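Local coordinates for protein putative secreted endoglycosylceramidase (PDB 6JYZ) that probably hydrolyses the O-glycosidic bond between sugar and ceramide in galactosylceramide-type glycolipids, as a glycoside hydrolase of family 5, at residues A[203-208]-A[250-255]; A[243-248]-A[280-285]; A[313-318]-A[323-328]. All blocks are in the same frame, centred on the assembly; numbering follows the deposited sequence.

Contact 1: A[203-208]-A[250-255]; sequences RLAAEF and QAETGG
Ala205, Ala206, Ala251 and Glu252 meet where helices 193-206 and 230-251 come to their ends, a worked example of close helix approach through small side chains. In the (beta/alpha)8 barrel of family 5 these are two of the outer helices. Ala205 points toward the partner segment, and its CB lies 4.4 Å from CG of Glu252, an apolar touch on the stem of an acidic residue. In that glutamate CG sits beside the backbone N (chi1 -71°) and the chain is extended beyond it, which lays the stem alongside Ala205. The carboxylate is held by its own partners, with OE2 bonded to Tyr217 OH and His258 N and OE1 in a salt bridge with Arg249. One residue on, Ala206 makes the closer approach. Its CB is 3.7 Å from the backbone O of Ala251 and 4.3 Å from Ala251 CB, and the two CA atoms are only 5.1 Å apart. On the partner side Thr253 OG1 bonds to Gln250 O at 2.7 Å, and a type II turn from Glu252 to Gly255 is closed by Gly255 N on Glu252 O at 2.8 Å. With no hydrogen bond crossing between the segments, the meeting rests on van der Waals contact of alanine methyls with a methyl, a methylene and a backbone carbonyl, while the buried Glu252 carboxylate is satisfied elsewhere.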
loop_
_atom_site.group_PDB
_atom_site.type_symbol
_atom_site.label_atom_id
_atom_site.label_comp_id
_atom_site.label_asym_id
_atom_site.label_seq_id
_atom_site.Cartn_x
_atom_site.Cartn_y
_atom_site.Cartn_z
ATOM N N ARG A 203 -4.613 -19.550 -3.846
ATOM C CA ARG A 203 -3.967 -20.365 -2.799
ATOM C C ARG A 203 -3.668 -19.483 -1.600
ATOM O O ARG A 203 -3.833 -19.905 -0.446
ATOM C CB ARG A 203 -2.691 -20.989 -3.362
ATOM C CG ARG A 203 -3.025 -22.113 -4.342
ATOM C CD ARG A 203 -1.748 -22.517 -5.058
ATOM N NE ARG A 203 -2.015 -23.735 -5.838
ATOM C CZ ARG A 203 -1.076 -24.338 -6.520
ATOM N NH1 ARG A 203 0.097 -23.806 -6.753
ATOM N NH2 ARG A 203 -1.364 -25.555 -7.016
ATOM N N LEU A 204 -3.201 -18.240 -1.805
ATOM C CA LEU A 204 -2.901 -17.364 -0.674
ATOM C C LEU A 204 -4.159 -16.921 0.030
ATOM O O LEU A 204 -4.161 -16.880 1.286
ATOM C CB LEU A 204 -2.082 -16.169 -1.198
ATOM C CG LEU A 204 -1.628 -15.202 -0.100
ATOM C CD1 LEU A 204 -0.755 -15.917 0.941
ATOM C CD2 LEU A 204 -0.886 -14.029 -0.694
ATOM N N ALA A 205 -5.232 -16.611 -0.703
ATOM C CA ALA A 205 -6.447 -16.211 -0.008
ATOM C C ALA A 205 -6.944 -17.352 0.858
ATOM O O ALA A 205 -7.513 -17.106 1.938
ATOM C CB ALA A 205 -7.515 -15.810 -1.028
ATOM N N ALA A 206 -6.861 -18.574 0.384
ATOM C CA ALA A 206 -7.294 -19.712 1.196
ATOM C C ALA A 206 -6.550 -19.734 2.541
ATOM O O ALA A 206 -7.181 -20.137 3.549
ATOM C CB ALA A 206 -7.121 -21.041 0.440
ATOM N N GLU A 207 -5.307 -19.327 2.600
ATOM C CA GLU A 207 -4.510 -19.339 3.821
ATOM C C GLU A 207 -4.962 -18.334 4.833
ATOM O O GLU A 207 -4.516 -18.418 6.004
ATOM C CB GLU A 207 -3.052 -19.079 3.432
ATOM C CG GLU A 207 -2.404 -20.130 2.578
ATOM C CD GLU A 207 -2.179 -21.435 3.261
ATOM O OE1 GLU A 207 -1.935 -21.499 4.462
ATOM O OE2 GLU A 207 -2.238 -22.448 2.553
ATOM N N PHE A 208 -5.826 -17.369 4.449
ATOM C CA PHE A 208 -6.257 -16.314 5.351
ATOM C C PHE A 208 -7.756 -16.149 5.332
ATOM O O PHE A 208 -8.268 -15.141 5.856
ATOM C CB PHE A 208 -5.524 -15.005 4.998
ATOM C CG PHE A 208 -4.068 -15.065 5.307
ATOM C CD1 PHE A 208 -3.624 -14.975 6.651
ATOM C CD2 PHE A 208 -3.130 -15.316 4.323
ATOM C CE1 PHE A 208 -2.272 -15.088 6.936
ATOM C CE2 PHE A 208 -1.795 -15.459 4.621
ATOM C CZ PHE A 208 -1.355 -15.354 5.945
ATOM N N GLN A 250 -13.734 -18.109 -4.807
ATOM C CA GLN A 250 -13.901 -19.556 -4.657
ATOM C C GLN A 250 -12.997 -20.087 -3.551
ATOM O O GLN A 250 -13.414 -20.940 -2.748
ATOM C CB GLN A 250 -13.606 -20.216 -6.005
ATOM C CG GLN A 250 -13.722 -21.749 -5.993
ATOM C CD GLN A 250 -15.123 -22.186 -5.674
ATOM O OE1 GLN A 250 -16.099 -21.683 -6.245
ATOM N NE2 GLN A 250 -15.222 -23.135 -4.745
ATOM N N ALA A 251 -11.773 -19.624 -3.466
ATOM C CA ALA A 251 -10.823 -20.122 -2.506
ATOM C C ALA A 251 -11.221 -19.717 -1.097
ATOM O O ALA A 251 -10.729 -20.309 -0.112
ATOM C CB ALA A 251 -9.431 -19.584 -2.825
ATOM N N GLU A 252 -12.049 -18.690 -0.900
ATOM C CA GLU A 252 -12.488 -18.259 0.411
ATOM C C GLU A 252 -13.653 -19.085 0.926
ATOM O O GLU A 252 -14.117 -18.824 2.024
ATOM C CB GLU A 252 -12.929 -16.786 0.373
ATOM C CG GLU A 252 -11.760 -15.803 0.203
ATOM C CD GLU A 252 -12.306 -14.415 -0.056
ATOM O OE1 GLU A 252 -13.277 -14.231 -0.758
ATOM O OE2 GLU A 252 -11.676 -13.449 0.489
ATOM N N THR A 253 -14.095 -20.082 0.153
ATOM C CA THR A 253 -15.161 -21.000 0.644
ATOM C C THR A 253 -14.723 -21.585 1.994
ATOM O O THR A 253 -13.620 -22.013 2.202
ATOM C CB THR A 253 -15.377 -22.104 -0.386
ATOM O OG1 THR A 253 -15.795 -21.545 -1.641
ATOM C CG2 THR A 253 -16.477 -23.073 0.018
ATOM N N GLY A 254 -15.669 -21.543 2.934
ATOM C CA GLY A 254 -15.430 -22.014 4.309
ATOM C C GLY A 254 -14.909 -20.914 5.213
ATOM O O GLY A 254 -14.817 -21.096 6.433
ATOM N N GLY A 255 -14.561 -19.730 4.649
ATOM C CA GLY A 255 -14.239 -18.537 5.421
ATOM C C GLY A 255 -15.241 -17.457 5.060
ATOM O O GLY A 255 -16.442 -17.666 4.993
#

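Contact 2: A[243-248]-A[280-285]; sequences RAIAAI and HYLADP
Ile245 meets Leu282 and Asp284 where an outer helix of the (beta/alpha)8 barrel, 230-251, packs on the loop leading into strand 287-289. Ile245 buries far more surface here than any other residue of the two segments, and its two branches go to different partners. CG1 lies beside the backbone N and anti to the carbonyl carbon (chi1 -69°), and with chi2 extended this arm carries CD1 out to the loop. There Ile245 CD1 touches Leu282 CD1 at 3.8 Å, the two side chains crossing at about a right angle, and passes the backbone O of Tyr281 at 4.2 Å. Leu282 starts out directed away from the helix, yet its end comes back to make this touch. Strand 259-262 adds to the apolar surroundings, with Val260 against Ile245 and Phe262 against Leu282. Between the two loop partners the chain bends sharply: Ala283 is the centre of an inverse gamma turn, with a weak bond from Asp284 N to Leu282 O. Beyond the bend, Asp284 points back toward the helix. Its carboxylate is engaged at both oxygens, OD1 accepting from Leu286 N and OD2 forming a salt bridge with Arg249 NE on the same helix, so the acid joins loop and helix through a residue just past 243-248. Beside that charged pair lies the second branch of Ile245, its CG2 3.9 Å from Asp284 OD2.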
loop_
_atom_site.group_PDB
_atom_site.type_symbol
_atom_site.label_atom_id
_atom_site.label_comp_id
_atom_site.label_asym_id
_atom_site.label_seq_id
_atom_site.Cartn_x
_atom_site.Cartn_y
_atom_site.Cartn_z
ATOM N N ARG A 243 -10.481 -12.085 -13.258
ATOM C CA ARG A 243 -10.055 -13.483 -13.088
ATOM C C ARG A 243 -9.551 -13.724 -11.671
ATOM O O ARG A 243 -9.906 -14.762 -11.073
ATOM C CB ARG A 243 -8.932 -13.795 -14.078
ATOM C CG ARG A 243 -9.365 -13.971 -15.514
ATOM C CD ARG A 243 -8.166 -14.382 -16.373
ATOM N NE ARG A 243 -7.639 -15.740 -16.057
ATOM C CZ ARG A 243 -6.609 -16.427 -16.733
ATOM N NH1 ARG A 243 -5.942 -15.812 -17.676
ATOM N NH2 ARG A 243 -6.299 -17.695 -16.474
ATOM N N ALA A 244 -8.760 -12.831 -11.112
ATOM C CA ALA A 244 -8.221 -13.049 -9.775
ATOM C C ALA A 244 -9.336 -13.012 -8.751
ATOM O O ALA A 244 -9.345 -13.872 -7.844
ATOM C CB ALA A 244 -7.219 -11.957 -9.463
ATOM N N ILE A 245 -10.293 -12.106 -8.871
ATOM C CA ILE A 245 -11.390 -12.016 -7.886
ATOM C C ILE A 245 -12.186 -13.321 -7.946
ATOM O O ILE A 245 -12.541 -13.852 -6.856
ATOM C CB ILE A 245 -12.285 -10.814 -8.204
ATOM C CG1 ILE A 245 -11.525 -9.528 -7.927
ATOM C CG2 ILE A 245 -13.579 -10.862 -7.375
ATOM C CD1 ILE A 245 -12.184 -8.262 -8.521
ATOM N N ALA A 246 -12.497 -13.866 -9.122
ATOM C CA ALA A 246 -13.328 -15.086 -9.128
ATOM C C ALA A 246 -12.546 -16.198 -8.450
ATOM O O ALA A 246 -13.140 -17.002 -7.712
ATOM C CB ALA A 246 -13.633 -15.470 -10.579
ATOM N N ALA A 247 -11.249 -16.331 -8.665
ATOM C CA ALA A 247 -10.472 -17.408 -8.078
ATOM C C ALA A 247 -10.388 -17.225 -6.587
ATOM O O ALA A 247 -10.495 -18.207 -5.824
ATOM C CB ALA A 247 -9.112 -17.455 -8.715
ATOM N N ILE A 248 -10.190 -15.993 -6.104
ATOM C CA ILE A 248 -10.103 -15.710 -4.675
ATOM C C ILE A 248 -11.452 -16.014 -4.044
ATOM O O ILE A 248 -11.472 -16.618 -2.946
ATOM C CB ILE A 248 -9.712 -14.225 -4.494
ATOM C CG1 ILE A 248 -8.208 -14.101 -4.804
ATOM C CG2 ILE A 248 -10.006 -13.764 -3.078
ATOM C CD1 ILE A 248 -7.733 -12.597 -4.958
ATOM N N HIS A 280 -17.324 -3.134 -15.107
ATOM C CA HIS A 280 -17.901 -4.455 -15.146
ATOM C C HIS A 280 -16.903 -5.508 -14.659
ATOM O O HIS A 280 -17.299 -6.571 -14.166
ATOM C CB HIS A 280 -18.424 -4.812 -16.542
ATOM C CG HIS A 280 -17.371 -5.182 -17.559
ATOM N ND1 HIS A 280 -16.619 -4.298 -18.358
ATOM C CD2 HIS A 280 -16.989 -6.410 -17.876
ATOM C CE1 HIS A 280 -15.867 -5.072 -19.153
ATOM N NE2 HIS A 280 -16.024 -6.309 -18.835
ATOM N N TYR A 281 -15.597 -5.279 -14.770
ATOM C CA TYR A 281 -14.607 -6.218 -14.268
ATOM C C TYR A 281 -14.522 -6.242 -12.741
ATOM O O TYR A 281 -13.935 -7.203 -12.220
ATOM C CB TYR A 281 -13.241 -5.831 -14.829
ATOM C CG TYR A 281 -13.034 -6.054 -16.308
ATOM C CD1 TYR A 281 -13.225 -7.297 -16.887
ATOM C CD2 TYR A 281 -12.630 -4.982 -17.113
ATOM C CE1 TYR A 281 -12.956 -7.531 -18.239
ATOM C CE2 TYR A 281 -12.320 -5.195 -18.453
ATOM C CZ TYR A 281 -12.467 -6.469 -18.969
ATOM O OH TYR A 281 -12.184 -6.760 -20.297
ATOM N N LEU A 282 -14.989 -5.187 -12.068
ATOM C CA LEU A 282 -14.874 -4.969 -10.630
ATOM C C LEU A 282 -16.260 -4.986 -9.993
ATOM O O LEU A 282 -16.424 -4.359 -8.959
ATOM C CB LEU A 282 -14.137 -3.660 -10.352
ATOM C CG LEU A 282 -12.612 -3.587 -10.523
ATOM C CD1 LEU A 282 -11.849 -4.688 -9.819
ATOM C CD2 LEU A 282 -12.172 -3.325 -11.926
ATOM N N ALA A 283 -17.213 -5.726 -10.523
ATOM C CA ALA A 283 -18.583 -5.722 -10.006
ATOM C C ALA A 283 -18.706 -6.692 -8.834
ATOM O O ALA A 283 -19.376 -7.707 -8.885
ATOM C CB ALA A 283 -19.511 -6.148 -11.145
ATOM N N ASP A 284 -17.985 -6.465 -7.765
ATOM C CA ASP A 284 -18.066 -7.213 -6.511
ATOM C C ASP A 284 -18.226 -6.135 -5.476
ATOM O O ASP A 284 -17.559 -5.085 -5.529
ATOM C CB ASP A 284 -16.731 -7.986 -6.317
ATOM C CG ASP A 284 -16.606 -8.732 -4.987
ATOM O OD1 ASP A 284 -16.604 -8.098 -3.902
ATOM O OD2 ASP A 284 -16.589 -9.984 -5.031
ATOM N N PRO A 285 -19.091 -6.306 -4.455
ATOM C CA PRO A 285 -19.405 -5.211 -3.560
ATOM C C PRO A 285 -18.280 -4.835 -2.599
ATOM O O PRO A 285 -18.379 -3.779 -1.982
ATOM C CB PRO A 285 -20.646 -5.705 -2.759
ATOM C CG PRO A 285 -20.528 -7.174 -2.907
ATOM C CD PRO A 285 -19.975 -7.478 -4.299
#

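Contact 3: A[313-318]-A[323-328]; sequences IAVAAA and APLWTG
Leu325 pushes its forked end against the flank of helix 307-321, where Ala314, Val315 and Ala318 receive it. With CG anti to the backbone N (chi1 173°), the side chain reaches out from the residue just before strand 326-330 toward the helix, and both methyls find the same alanine: Ala314 CB is 3.8 Å from CD2 and 4.0 Å from CD1 of Leu325, so the fork straddles it. CD2 of Leu325 has a second neighbour in Val315, whose CG2 branch, the one beside its backbone N, touches it at 3.8 Å; the valine and leucine side chains cross at about a right angle. Around this pair, Leu325 also packs on Pro291 and Val315 on His353 of helix 336-353. One turn along the helix from Ala314, Ala318 points its CB at the root of the leucine, 3.9 Å from Leu325 CB. These contacts illustrate how a (beta/alpha)8 barrel, the fold of family 5, lays an outer helix against the chain leading into the strand that follows it in sequence. Strand 326-330 pairs in parallel with 356-359, and the backbone of Pro324 and Trp326 bonds to Phe289 on the other neighbour. The return from helix to strand is short, and a backbone bond spans it: Ala323 N donates to Ala318 O at 3.0 Å. Ala318 is thus held by its backbone as well as its methyl, and that methyl also packs 3.4 Å from the backbone O of Ala323. The carbonyl oxygens of Ala318 and Ala323, both acceptors, come within 3.3 Å of each other without bonding.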
loop_
_atom_site.group_PDB
_atom_site.type_symbol
_atom_site.label_atom_id
_atom_site.label_comp_id
_atom_site.label_asym_id
_atom_site.label_seq_id
_atom_site.Cartn_x
_atom_site.Cartn_y
_atom_site.Cartn_z
ATOM N N ILE A 313 -9.863 14.080 -7.879
ATOM C CA ILE A 313 -9.932 13.169 -9.019
ATOM C C ILE A 313 -10.118 11.737 -8.536
ATOM O O ILE A 313 -10.942 10.997 -9.035
ATOM C CB ILE A 313 -8.633 13.317 -9.830
ATOM C CG1 ILE A 313 -8.552 14.718 -10.469
ATOM C CG2 ILE A 313 -8.593 12.238 -10.906
ATOM C CD1 ILE A 313 -7.166 15.067 -11.035
ATOM N N ALA A 314 -9.336 11.349 -7.511
ATOM C CA ALA A 314 -9.429 9.989 -6.990
ATOM C C ALA A 314 -10.791 9.706 -6.360
ATOM O O ALA A 314 -11.337 8.620 -6.494
ATOM C CB ALA A 314 -8.321 9.760 -5.980
ATOM N N VAL A 315 -11.334 10.700 -5.634
ATOM C CA VAL A 315 -12.633 10.556 -4.990
ATOM C C VAL A 315 -13.731 10.414 -6.065
ATOM O O VAL A 315 -14.632 9.582 -5.942
ATOM C CB VAL A 315 -12.904 11.780 -4.084
ATOM C CG1 VAL A 315 -14.374 11.896 -3.657
ATOM C CG2 VAL A 315 -12.020 11.743 -2.856
ATOM N N ALA A 316 -13.631 11.199 -7.158
ATOM C CA ALA A 316 -14.626 11.061 -8.216
ATOM C C ALA A 316 -14.538 9.706 -8.900
ATOM O O ALA A 316 -15.542 9.080 -9.238
ATOM C CB ALA A 316 -14.455 12.166 -9.250
ATOM N N ALA A 317 -13.318 9.202 -9.098
ATOM C CA ALA A 317 -13.130 7.866 -9.710
ATOM C C ALA A 317 -13.725 6.785 -8.797
ATOM O O ALA A 317 -14.434 5.900 -9.237
ATOM C CB ALA A 317 -11.650 7.634 -9.964
ATOM N N ALA A 318 -13.429 6.866 -7.467
ATOM C CA ALA A 318 -13.968 5.856 -6.551
ATOM C C ALA A 318 -15.482 5.916 -6.549
ATOM O O ALA A 318 -16.154 4.868 -6.515
ATOM C CB ALA A 318 -13.426 6.114 -5.134
ATOM N N ALA A 323 -17.288 2.674 -4.833
ATOM C CA ALA A 323 -16.393 1.953 -3.931
ATOM C C ALA A 323 -15.704 2.921 -2.981
ATOM O O ALA A 323 -15.462 4.083 -3.333
ATOM C CB ALA A 323 -15.327 1.273 -4.766
ATOM N N PRO A 324 -15.194 2.451 -1.834
ATOM C CA PRO A 324 -14.316 3.313 -1.054
ATOM C C PRO A 324 -13.012 3.600 -1.776
ATOM O O PRO A 324 -12.567 2.820 -2.635
ATOM C CB PRO A 324 -14.001 2.430 0.192
ATOM C CG PRO A 324 -15.154 1.418 0.239
ATOM C CD PRO A 324 -15.478 1.130 -1.246
ATOM N N LEU A 325 -12.412 4.701 -1.388
ATOM C CA LEU A 325 -11.064 5.099 -1.770
ATOM C C LEU A 325 -10.120 4.806 -0.619
ATOM O O LEU A 325 -10.367 5.243 0.506
ATOM C CB LEU A 325 -11.045 6.588 -2.108
ATOM C CG LEU A 325 -9.677 7.191 -2.368
ATOM C CD1 LEU A 325 -9.024 6.574 -3.603
ATOM C CD2 LEU A 325 -9.812 8.710 -2.622
ATOM N N TRP A 326 -9.035 4.103 -0.882
ATOM C CA TRP A 326 -7.996 3.858 0.140
ATOM C C TRP A 326 -6.674 3.899 -0.609
ATOM O O TRP A 326 -6.522 3.072 -1.521
ATOM C CB TRP A 326 -8.191 2.478 0.787
ATOM C CG TRP A 326 -7.147 2.172 1.804
ATOM C CD1 TRP A 326 -7.126 2.612 3.102
ATOM C CD2 TRP A 326 -5.937 1.421 1.627
ATOM N NE1 TRP A 326 -5.992 2.180 3.725
ATOM C CE2 TRP A 326 -5.253 1.412 2.865
ATOM C CE3 TRP A 326 -5.405 0.673 0.577
ATOM C CZ2 TRP A 326 -4.045 0.751 3.037
ATOM C CZ3 TRP A 326 -4.211 -0.002 0.717
ATOM C CH2 TRP A 326 -3.530 0.057 1.946
ATOM N N THR A 327 -5.799 4.855 -0.337
ATOM C CA THR A 327 -4.616 5.013 -1.215
ATOM C C THR A 327 -3.465 4.170 -0.698
ATOM O O THR A 327 -2.915 4.406 0.383
ATOM C CB THR A 327 -4.241 6.491 -1.363
ATOM O OG1 THR A 327 -3.092 6.517 -2.233
ATOM C CG2 THR A 327 -3.924 7.242 -0.086
ATOM N N GLY A 328 -3.012 3.212 -1.497
ATOM C CA GLY A 328 -2.034 2.249 -1.012
ATOM C C GLY A 328 -0.626 2.801 -0.941
ATOM O O GLY A 328 0.220 2.145 -0.295
#

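How the contacts relate
Followed from the N terminus, the chain enters contact 1 at the end of helix 193-206, forms strand 214-218 and runs down helix 230-251. Contact 2 opens on that helix at 243-248, before 250-255 closes the first loop, and itself closes at 280-285 after strand 259-262; the two loops therefore cross. They share helix 230-251 and touch where Ala205 CB packs on Ile248 CG2 at 3.8 Å, tying this helix both to the preceding one and to the loop before strand 287-289. Contact 3 follows in series, closing a short loop between helix 307-321 and strand 326-330, its centre about 18 Å from that of contact 2.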